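Local coordinates for Ika8 (PDB 6G6P), which is a designed protein whose eight WD-type repeats form a closed eight-bladed beta-propeller, with no function assigned, at residues R129-H134 and K158-G163. Sequence-based numbering, arbitrary orientation. Where two conformers were deposited one is given.
Sequences RDHDGH and KVWYIG
In the Trp160 conformer described, the imidazole of His131 lies over one face of the indole, offset toward the rim, and for that conformer this overlap is the tight centre of the contact. His131 CD2 comes 3.5 Å from Trp160 CZ3; the centroids of the His131 ring and the Trp160 six-membered ring are 4.3 Å apart and their planes meet at 38°, an oblique aromatic contact. Lys158 CB sits over the other indole face, while Gly133 CA, 3.3 Å from Trp160 CH2, meets the edge in plane. Asp132 centres an inverse gamma turn, with a weak Gly133 N to His131 O bond, that brings this glycine to the rim. Both histidines are buried, their polar atoms satisfied beyond the contact: His131 NE2 by Gly165 O, His134 ND1 by Thr156 OG1 and NE2 by Ser150 OG.

Arg129, Lys158 and Ile162 form the partly exposed flanks. Lys158 runs past the His134 ring, its CG 3.8 Å from His134 CE1 and its CD 3.4 Å from Gly133 O, before bending at chi4 toward a weak, long ion pair with Glu167. The Arg129 end is sparse: only CG, at 3.1 Å, and CD reach Ile162 O. Bends at chi2 and chi3 place NH2 over the His131 face turned from Trp160, where it donates a bent hydrogen bond (134°) to Asp130 O, 3.0 Å away and well above the carbonyl plane. An alanine in place of Arg129 would remove this cover and is likely to leave that His131 face more open to solvent.

Repeat 125-161 spans two blades, and His134, Ser150 and Trp160 are placed as in the WD40 histidine-serine/threonine-tryptophan network. Ring and methylene packing thus joins 129-134, an outer strand's end and following loop, directly to 158-163, while both histidines add hydrogen bonds to the latter's blade.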
loop_
_atom_site.group_PDB
_atom_site.type_symbol
_atom_site.label_atom_id
_atom_site.label_comp_id
_atom_site.label_asym_id
_atom_site.label_seq_id
_atom_site.Cartn_x
_atom_site.Cartn_y
_atom_site.Cartn_z
ATOM N N ARG A 129 -21.599 -6.249 -1.069
ATOM C CA ARG A 129 -21.207 -7.626 -1.329
ATOM C C ARG A 129 -20.417 -8.180 -0.154
ATOM O O ARG A 129 -19.512 -7.517 0.362
ATOM C CB ARG A 129 -20.374 -7.738 -2.610
ATOM C CG ARG A 129 -21.196 -7.736 -3.886
ATOM C CD ARG A 129 -21.729 -9.122 -4.239
ATOM N NE ARG A 129 -22.791 -9.556 -3.334
ATOM C CZ ARG A 129 -22.654 -10.524 -2.434
ATOM N NH1 ARG A 129 -23.673 -10.849 -1.649
ATOM N NH2 ARG A 129 -21.500 -11.168 -2.316
ATOM N N ASP A 130 -20.765 -9.397 0.255
ATOM C CA ASP A 130 -20.046 -10.141 1.282
ATOM C C ASP A 130 -19.397 -11.341 0.609
ATOM O O ASP A 130 -20.098 -12.209 0.076
ATOM C CB ASP A 130 -20.987 -10.582 2.405
ATOM C CG ASP A 130 -20.252 -10.895 3.695
ATOM O OD1 ASP A 130 -19.051 -11.233 3.632
ATOM O OD2 ASP A 130 -20.873 -10.802 4.773
ATOM N N HIS A 131 -18.069 -11.388 0.627
ATOM C CA HIS A 131 -17.315 -12.341 -0.173
ATOM C C HIS A 131 -16.461 -13.230 0.717
ATOM O O HIS A 131 -15.769 -12.738 1.612
ATOM C CB HIS A 131 -16.427 -11.619 -1.183
ATOM C CG HIS A 131 -17.043 -11.476 -2.537
ATOM N ND1 HIS A 131 -17.330 -10.251 -3.097
ATOM C CD2 HIS A 131 -17.396 -12.405 -3.458
ATOM C CE1 HIS A 131 -17.862 -10.433 -4.293
ATOM N NE2 HIS A 131 -17.909 -11.729 -4.538
ATOM N N ASP A 132 -16.516 -14.539 0.466
ATOM C CA ASP A 132 -15.531 -15.486 0.994
ATOM C C ASP A 132 -14.366 -15.482 0.010
ATOM O O ASP A 132 -14.231 -16.346 -0.860
ATOM C CB ASP A 132 -16.137 -16.876 1.165
ATOM C CG ASP A 132 -17.059 -16.964 2.365
ATOM O OD1 ASP A 132 -16.683 -16.454 3.447
ATOM O OD2 ASP A 132 -18.155 -17.542 2.231
ATOM N N GLY A 133 -13.528 -14.459 0.146
ATOM C CA GLY A 133 -12.454 -14.205 -0.790
ATOM C C GLY A 133 -11.486 -15.354 -0.961
ATOM O O GLY A 133 -11.429 -15.978 -2.025
ATOM N N HIS A 134 -10.719 -15.639 0.086
ATOM C CA HIS A 134 -9.704 -16.677 0.048
ATOM C C HIS A 134 -9.774 -17.479 1.338
ATOM O O HIS A 134 -10.399 -17.069 2.319
ATOM C CB HIS A 134 -8.297 -16.083 -0.135
ATOM C CG HIS A 134 -8.214 -15.015 -1.181
ATOM N ND1 HIS A 134 -7.560 -15.199 -2.382
ATOM C CD2 HIS A 134 -8.696 -13.749 -1.207
ATOM C CE1 HIS A 134 -7.645 -14.094 -3.101
ATOM N NE2 HIS A 134 -8.333 -13.200 -2.413
ATOM N N LYS A 158 -7.398 -13.469 -7.324
ATOM C CA LYS A 158 -8.772 -13.584 -7.798
ATOM C C LYS A 158 -9.281 -12.227 -8.267
ATOM O O LYS A 158 -8.884 -11.179 -7.746
ATOM C CB LYS A 158 -9.703 -14.135 -6.704
ATOM C CG LYS A 158 -9.314 -15.514 -6.187
ATOM C CD LYS A 158 -10.360 -16.064 -5.234
ATOM C CE LYS A 158 -10.215 -17.573 -5.082
ATOM N NZ LYS A 158 -9.801 -18.239 -6.351
ATOM N N VAL A 159 -10.161 -12.263 -9.271
ATOM C CA VAL A 159 -10.847 -11.082 -9.781
ATOM C C VAL A 159 -12.335 -11.398 -9.880
ATOM O O VAL A 159 -12.729 -12.537 -10.153
ATOM C CB VAL A 159 -10.287 -10.620 -11.151
ATOM C CG1 VAL A 159 -8.762 -10.666 -11.166
ATOM C CG2 VAL A 159 -10.865 -11.437 -12.295
ATOM N N TRP A 160 -13.163 -10.377 -9.646
ATOM C CA TRP A 160 -14.611 -10.541 -9.618
ATOM C C TRP A 160 -15.294 -9.222 -9.957
ATOM O O TRP A 160 -14.672 -8.157 -9.978
ATOM C CB TRP A 160 -15.126 -11.042 -8.257
ATOM C CG TRP A 160 -14.144 -11.067 -7.106
ATOM C CD1 TRP A 160 -13.159 -10.159 -6.823
ATOM C CD2 TRP A 160 -14.089 -12.050 -6.068
ATOM N NE1 TRP A 160 -12.485 -10.532 -5.685
ATOM C CE2 TRP A 160 -13.039 -11.688 -5.202
ATOM C CE3 TRP A 160 -14.823 -13.206 -5.791
ATOM C CZ2 TRP A 160 -12.707 -12.441 -4.081
ATOM C CZ3 TRP A 160 -14.492 -13.950 -4.681
ATOM C CH2 TRP A 160 -13.445 -13.567 -3.842
ATOM N N TYR A 161 -16.601 -9.312 -10.205
ATOM C CA TYR A 161 -17.452 -8.173 -10.519
ATOM C C TYR A 161 -18.346 -7.874 -9.319
ATOM O O TYR A 161 -18.815 -8.799 -8.647
ATOM C CB TYR A 161 -18.287 -8.497 -11.766
ATOM C CG TYR A 161 -19.101 -7.368 -12.352
ATOM C CD1 TYR A 161 -20.359 -7.059 -11.852
ATOM C CD2 TYR A 161 -18.627 -6.633 -13.431
ATOM C CE1 TYR A 161 -21.113 -6.037 -12.394
ATOM C CE2 TYR A 161 -19.374 -5.608 -13.980
ATOM C CZ TYR A 161 -20.617 -5.315 -13.457
ATOM O OH TYR A 161 -21.366 -4.297 -13.999
ATOM N N ILE A 162 -18.586 -6.587 -9.047
ATOM C CA ILE A 162 -19.261 -6.222 -7.800
ATOM C C ILE A 162 -20.745 -6.579 -7.855
ATOM O O ILE A 162 -21.319 -7.043 -6.864
ATOM C CB ILE A 162 -19.045 -4.731 -7.461
ATOM C CG1 ILE A 162 -19.877 -3.804 -8.355
ATOM C CG2 ILE A 162 -17.568 -4.370 -7.538
ATOM C CD1 ILE A 162 -21.084 -3.190 -7.672
ATOM N N GLY A 163 -21.389 -6.377 -9.001
ATOM C CA GLY A 163 -22.811 -6.637 -9.105
ATOM C C GLY A 163 -23.134 -8.115 -9.144
ATOM O O GLY A 163 -23.970 -8.604 -8.378
#